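Local coordinates for ankyrin repeat domain protein (Legionella pneumophila subsp. pneumophila, PDB 6MCA) that is a Legionella effector with ankyrin repeats and a cysteine protease-like region, and interacts with the host LARP7 component of the 7SK snRNP complex, at residues A[198-202]-A[382-387]; A[217-221]-A[359-364]. All blocks are in the same frame, centred on the assembly; numbering follows the deposited sequence.

Contact 1: A[198-202]-A[382-387]; sequences SLRRF and EWVEWD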
# COMPACT_ATOMS: atom_id res chain seq x y z
N SER A 198 -1.43 -9.17 4.86
CA SER A 198 -2.74 -9.42 5.44
C SER A 198 -3.22 -10.83 5.13
O SER A 198 -3.80 -11.50 5.99
CB SER A 198 -3.74 -8.38 4.94
OG SER A 198 -5.08 -8.79 5.18
N LEU A 199 -3.00 -11.29 3.90
CA LEU A 199 -3.34 -12.68 3.57
C LEU A 199 -2.53 -13.65 4.42
O LEU A 199 -3.07 -14.65 4.92
CB LEU A 199 -3.11 -12.94 2.08
CG LEU A 199 -4.08 -12.26 1.12
CD1 LEU A 199 -3.67 -12.51 -0.32
CD2 LEU A 199 -5.51 -12.74 1.36
N ARG A 200 -1.23 -13.38 4.58
CA ARG A 200 -0.38 -14.24 5.40
C ARG A 200 -0.90 -14.32 6.83
O ARG A 200 -0.99 -15.41 7.41
CB ARG A 200 1.06 -13.73 5.38
CG ARG A 200 1.99 -14.51 6.30
CD ARG A 200 3.33 -13.81 6.47
NE ARG A 200 3.21 -12.59 7.26
CZ ARG A 200 3.21 -12.55 8.59
NH1 ARG A 200 3.33 -13.67 9.28
NH2 ARG A 200 3.10 -11.38 9.22
N ARG A 201 -1.25 -13.18 7.41
CA ARG A 201 -1.81 -13.18 8.76
C ARG A 201 -3.17 -13.86 8.80
O ARG A 201 -3.52 -14.50 9.80
CB ARG A 201 -1.93 -11.74 9.28
CG ARG A 201 -0.61 -11.00 9.38
CD ARG A 201 -0.82 -9.57 9.83
NE ARG A 201 0.44 -8.86 9.97
CZ ARG A 201 1.22 -8.92 11.04
NH1 ARG A 201 0.86 -9.66 12.08
NH2 ARG A 201 2.36 -8.24 11.08
N PHE A 202 -3.95 -13.74 7.72
CA PHE A 202 -5.29 -14.29 7.69
C PHE A 202 -5.26 -15.81 7.74
O PHE A 202 -5.94 -16.43 8.57
CB PHE A 202 -6.02 -13.80 6.44
CG PHE A 202 -7.40 -14.37 6.27
CD1 PHE A 202 -8.40 -14.08 7.18
CD2 PHE A 202 -7.70 -15.18 5.19
CE1 PHE A 202 -9.67 -14.59 7.03
CE2 PHE A 202 -8.97 -15.70 5.03
CZ PHE A 202 -9.95 -15.41 5.95
N GLU A 382 -15.19 -12.66 4.34
CA GLU A 382 -14.62 -13.11 5.61
C GLU A 382 -13.25 -12.49 5.84
O GLU A 382 -12.95 -12.01 6.94
CB GLU A 382 -14.55 -14.63 5.64
CG GLU A 382 -14.33 -15.22 7.02
CD GLU A 382 -15.02 -16.56 7.20
OE1 GLU A 382 -15.60 -17.07 6.22
OE2 GLU A 382 -14.99 -17.10 8.33
N TRP A 383 -12.40 -12.49 4.81
CA TRP A 383 -11.06 -11.91 4.93
C TRP A 383 -11.12 -10.42 5.23
O TRP A 383 -10.38 -9.93 6.10
CB TRP A 383 -10.28 -12.17 3.64
CG TRP A 383 -9.02 -11.37 3.50
CD1 TRP A 383 -7.99 -11.30 4.39
CD2 TRP A 383 -8.65 -10.54 2.38
NE1 TRP A 383 -7.00 -10.47 3.90
CE2 TRP A 383 -7.38 -10.00 2.68
CE3 TRP A 383 -9.26 -10.21 1.17
CZ2 TRP A 383 -6.72 -9.13 1.80
CZ3 TRP A 383 -8.61 -9.36 0.31
CH2 TRP A 383 -7.35 -8.83 0.63
N VAL A 384 -12.00 -9.69 4.55
CA VAL A 384 -12.07 -8.24 4.75
C VAL A 384 -12.54 -7.92 6.17
O VAL A 384 -11.97 -7.05 6.84
CB VAL A 384 -12.97 -7.60 3.68
CG1 VAL A 384 -13.31 -6.16 4.07
CG2 VAL A 384 -12.28 -7.63 2.33
N GLU A 385 -13.59 -8.60 6.64
CA GLU A 385 -14.07 -8.33 8.00
C GLU A 385 -13.03 -8.73 9.04
O GLU A 385 -12.83 -8.01 10.03
CB GLU A 385 -15.40 -9.05 8.24
CG GLU A 385 -16.57 -8.47 7.46
CD GLU A 385 -16.79 -6.99 7.74
OE1 GLU A 385 -16.65 -6.18 6.80
OE2 GLU A 385 -17.10 -6.64 8.89
N TRP A 386 -12.37 -9.87 8.84
CA TRP A 386 -11.31 -10.29 9.76
C TRP A 386 -10.20 -9.26 9.81
O TRP A 386 -9.66 -8.97 10.89
CB TRP A 386 -10.76 -11.65 9.34
CG TRP A 386 -9.62 -12.12 10.18
CD1 TRP A 386 -9.68 -12.93 11.28
CD2 TRP A 386 -8.23 -11.79 10.01
NE1 TRP A 386 -8.42 -13.13 11.79
CE2 TRP A 386 -7.52 -12.44 11.03
CE3 TRP A 386 -7.53 -11.02 9.08
CZ2 TRP A 386 -6.13 -12.34 11.16
CZ3 TRP A 386 -6.15 -10.91 9.21
CH2 TRP A 386 -5.47 -11.57 10.24
N ASP A 387 -9.83 -8.68 8.66
CA ASP A 387 -8.75 -7.70 8.65
C ASP A 387 -9.17 -6.40 9.33
O ASP A 387 -8.37 -5.78 10.03
CB ASP A 387 -8.29 -7.44 7.22
CG ASP A 387 -6.83 -7.04 7.14
OD1 ASP A 387 -6.01 -7.66 7.85
OD2 ASP A 387 -6.50 -6.12 6.36
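F202 inserts its ring between the indoles of W383 and W386, and the three make an aromatic cluster of two T-shaped pairs in series. In the first pair W383 presents its edge to the face of F202: the planes stand at 60° and W383 CD1 comes to 3.6 Å from F202 CG. W383 CA also lies over the F202 face, 4.0 Å from the ring centroid, which adds a CH-pi contact. In the second pair F202 supplies the edge and W386 the face, with planes at 69° and F202 CD1 3.6 Å from W386 CD2. The six-membered ring of W386 takes F202 CA over its face as well, 3.9 Å from the centroid. F202 CG is anti to the backbone N, a turn that carries the CD1 edge to the W386 face and leaves a face to W383 CA. The cluster fills the crossing of helices 188-202 and 373-399; the axes of segments 198-202 and 382-387 pass 10.6 Å apart, nearly perpendicular (93°). On W383, L199 CD2 sits over the five-membered ring, 3.8 Å from its centroid, while the indole N-H is used at the edge: NE1 donates to S198 OG at 2.9 Å, in a bent bond tilted out of the ring plane. The D387 carboxylate lies beside the same hydroxyl, its OD1 3.0 Å from S198 OG, and forms salt bridges to R390 and to R162 of helix 147-162. R162 also forms a cation-pi contact with W383, and V356 of helix 355-364 touches both L199 and W383.

Contact 2: A[217-221]-A[359-364]; sequences YIHNI and AYSMQE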
# COMPACT_ATOMS: atom_id res chain seq x y z
N TYR A 217 -4.78 -22.36 -2.58
CA TYR A 217 -5.07 -21.36 -3.60
C TYR A 217 -4.59 -19.98 -3.16
O TYR A 217 -3.89 -19.28 -3.91
CB TYR A 217 -6.57 -21.33 -3.90
CG TYR A 217 -7.04 -22.45 -4.80
CD1 TYR A 217 -6.16 -23.43 -5.25
CD2 TYR A 217 -8.37 -22.53 -5.21
CE1 TYR A 217 -6.59 -24.45 -6.07
CE2 TYR A 217 -8.81 -23.55 -6.03
CZ TYR A 217 -7.92 -24.51 -6.46
OH TYR A 217 -8.35 -25.53 -7.28
N ILE A 218 -4.95 -19.58 -1.94
CA ILE A 218 -4.48 -18.31 -1.39
C ILE A 218 -2.97 -18.21 -1.49
O ILE A 218 -2.43 -17.17 -1.91
CB ILE A 218 -4.96 -18.15 0.07
CG1 ILE A 218 -6.49 -18.11 0.13
CG2 ILE A 218 -4.36 -16.90 0.70
CD1 ILE A 218 -7.04 -17.78 1.50
N HIS A 219 -2.26 -19.29 -1.14
CA HIS A 219 -0.81 -19.30 -1.25
C HIS A 219 -0.37 -18.86 -2.64
O HIS A 219 0.46 -17.94 -2.78
CB HIS A 219 -0.26 -20.69 -0.93
CG HIS A 219 -0.13 -20.96 0.54
ND1 HIS A 219 -0.48 -22.17 1.10
CD2 HIS A 219 0.33 -20.19 1.55
CE1 HIS A 219 -0.25 -22.12 2.40
NE2 HIS A 219 0.24 -20.93 2.70
N ASN A 220 -0.94 -19.47 -3.68
CA ASN A 220 -0.59 -19.10 -5.04
C ASN A 220 -0.80 -17.61 -5.27
O ASN A 220 0.08 -16.93 -5.81
CB ASN A 220 -1.41 -19.92 -6.04
CG ASN A 220 -1.08 -21.40 -5.98
OD1 ASN A 220 0.05 -21.78 -5.70
ND2 ASN A 220 -2.08 -22.24 -6.26
N ILE A 221 -1.94 -17.09 -4.82
CA ILE A 221 -2.21 -15.66 -4.95
C ILE A 221 -1.08 -14.86 -4.33
O ILE A 221 -0.52 -13.94 -4.96
CB ILE A 221 -3.57 -15.31 -4.32
CG1 ILE A 221 -4.70 -16.02 -5.07
CG2 ILE A 221 -3.79 -13.80 -4.33
CD1 ILE A 221 -6.07 -15.80 -4.46
N ALA A 359 -8.79 -14.13 -8.48
CA ALA A 359 -7.74 -15.12 -8.71
C ALA A 359 -8.15 -16.49 -8.16
O ALA A 359 -7.85 -17.52 -8.77
CB ALA A 359 -6.42 -14.66 -8.08
N TYR A 360 -8.84 -16.51 -7.01
CA TYR A 360 -9.36 -17.76 -6.49
C TYR A 360 -10.31 -18.42 -7.49
O TYR A 360 -10.15 -19.61 -7.82
CB TYR A 360 -10.07 -17.52 -5.16
CG TYR A 360 -10.33 -18.78 -4.37
CD1 TYR A 360 -11.41 -19.60 -4.69
CD2 TYR A 360 -9.51 -19.15 -3.32
CE1 TYR A 360 -11.65 -20.76 -3.98
CE2 TYR A 360 -9.75 -20.31 -2.60
CZ TYR A 360 -10.82 -21.11 -2.94
OH TYR A 360 -11.07 -22.26 -2.24
N SER A 361 -11.29 -17.66 -7.98
CA SER A 361 -12.24 -18.20 -8.95
C SER A 361 -11.53 -18.71 -10.20
O SER A 361 -11.87 -19.77 -10.73
CB SER A 361 -13.28 -17.14 -9.32
OG SER A 361 -14.15 -16.88 -8.24
N MET A 362 -10.54 -17.96 -10.69
CA MET A 362 -9.82 -18.38 -11.88
C MET A 362 -9.06 -19.68 -11.63
O MET A 362 -8.94 -20.53 -12.52
CB MET A 362 -8.86 -17.29 -12.33
CG MET A 362 -9.56 -16.05 -12.87
SD MET A 362 -8.42 -14.69 -13.13
CE MET A 362 -7.47 -15.30 -14.52
N GLN A 363 -8.55 -19.87 -10.41
CA GLN A 363 -7.94 -21.15 -10.06
C GLN A 363 -8.98 -22.26 -10.02
O GLN A 363 -8.66 -23.42 -10.31
CB GLN A 363 -7.22 -21.06 -8.72
CG GLN A 363 -5.93 -20.28 -8.77
CD GLN A 363 -5.26 -20.22 -7.41
OE1 GLN A 363 -4.40 -21.05 -7.10
NE2 GLN A 363 -5.65 -19.24 -6.60
N GLU A 364 -10.23 -21.94 -9.65
CA GLU A 364 -11.26 -22.97 -9.56
C GLU A 364 -11.57 -23.59 -10.92
O GLU A 364 -12.04 -24.73 -10.98
CB GLU A 364 -12.53 -22.39 -8.94
CG GLU A 364 -12.43 -22.11 -7.45
CD GLU A 364 -12.78 -23.32 -6.61
OE1 GLU A 364 -12.32 -24.44 -6.93
OE2 GLU A 364 -13.52 -23.16 -5.61
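N220 and Y217 grip the two ends of the Q363 side-chain amide. N220 ND2 donates to Q363 OE1 at 2.7 Å with an N-H...O angle of 169°, approaching nearly in line with the C=O and keeping the acceptor in its own amide plane. Q363 NE2 donates to Y217 O at 3.2 Å and 164°; the acceptor lies in the Q363 amide plane, although the donor stands above the plane of the Y217 carbonyl. That oxygen still receives the helical bond from I221 N, so it serves two donors. With both ends bonded, rotation of the Q363 amide should be restricted. Beyond CG the Q363 chain is extended, and it runs along the Y217 ring with CB over the ring centre, 3.9 Å from the centroid. These interactions join helix 215-233 to helix 355-364, which also packs on the five-stranded antiparallel sheet, M362 and Q363 both touching Y273 of strand 266-273. Helix and sheet probably belong to the cysteine protease-like part of the chain, as papain-like folds also pack helices against an antiparallel sheet. Y217 turns its edge to the face of Y360 in a T-shaped pair, planes at 70° and centroids 5.1 Å apart, and its CB lies 3.6 Å from Y360 CE2. At the other end of the contact, I221 CG1 packs on A359 CB at 3.7 Å, beside the Q363 amide nitrogen.

Overall arrangement
Both contacts join the same two successions of helices: 188-202 and 215-233 follow each other in the chain, as do 355-364 and 373-399, and each contact pairs one member from each succession, so that they share no helix. Their centres lie about 15 Å apart, and they meet where L199 CD1 of contact 1 packs 4.2 Å from I221 CG2 of contact 2. Contact 1 is the more buried: its centre is about 15 Å from the centre of the chain, that of contact 2 about 21 Å. Aromatic rings dominate contact 1, with a buried carboxylate, D387, held by salt bridges to R390 and R162. Contact 2 is only partly buried and relies more on amide hydrogen bonding, with a single aromatic pair.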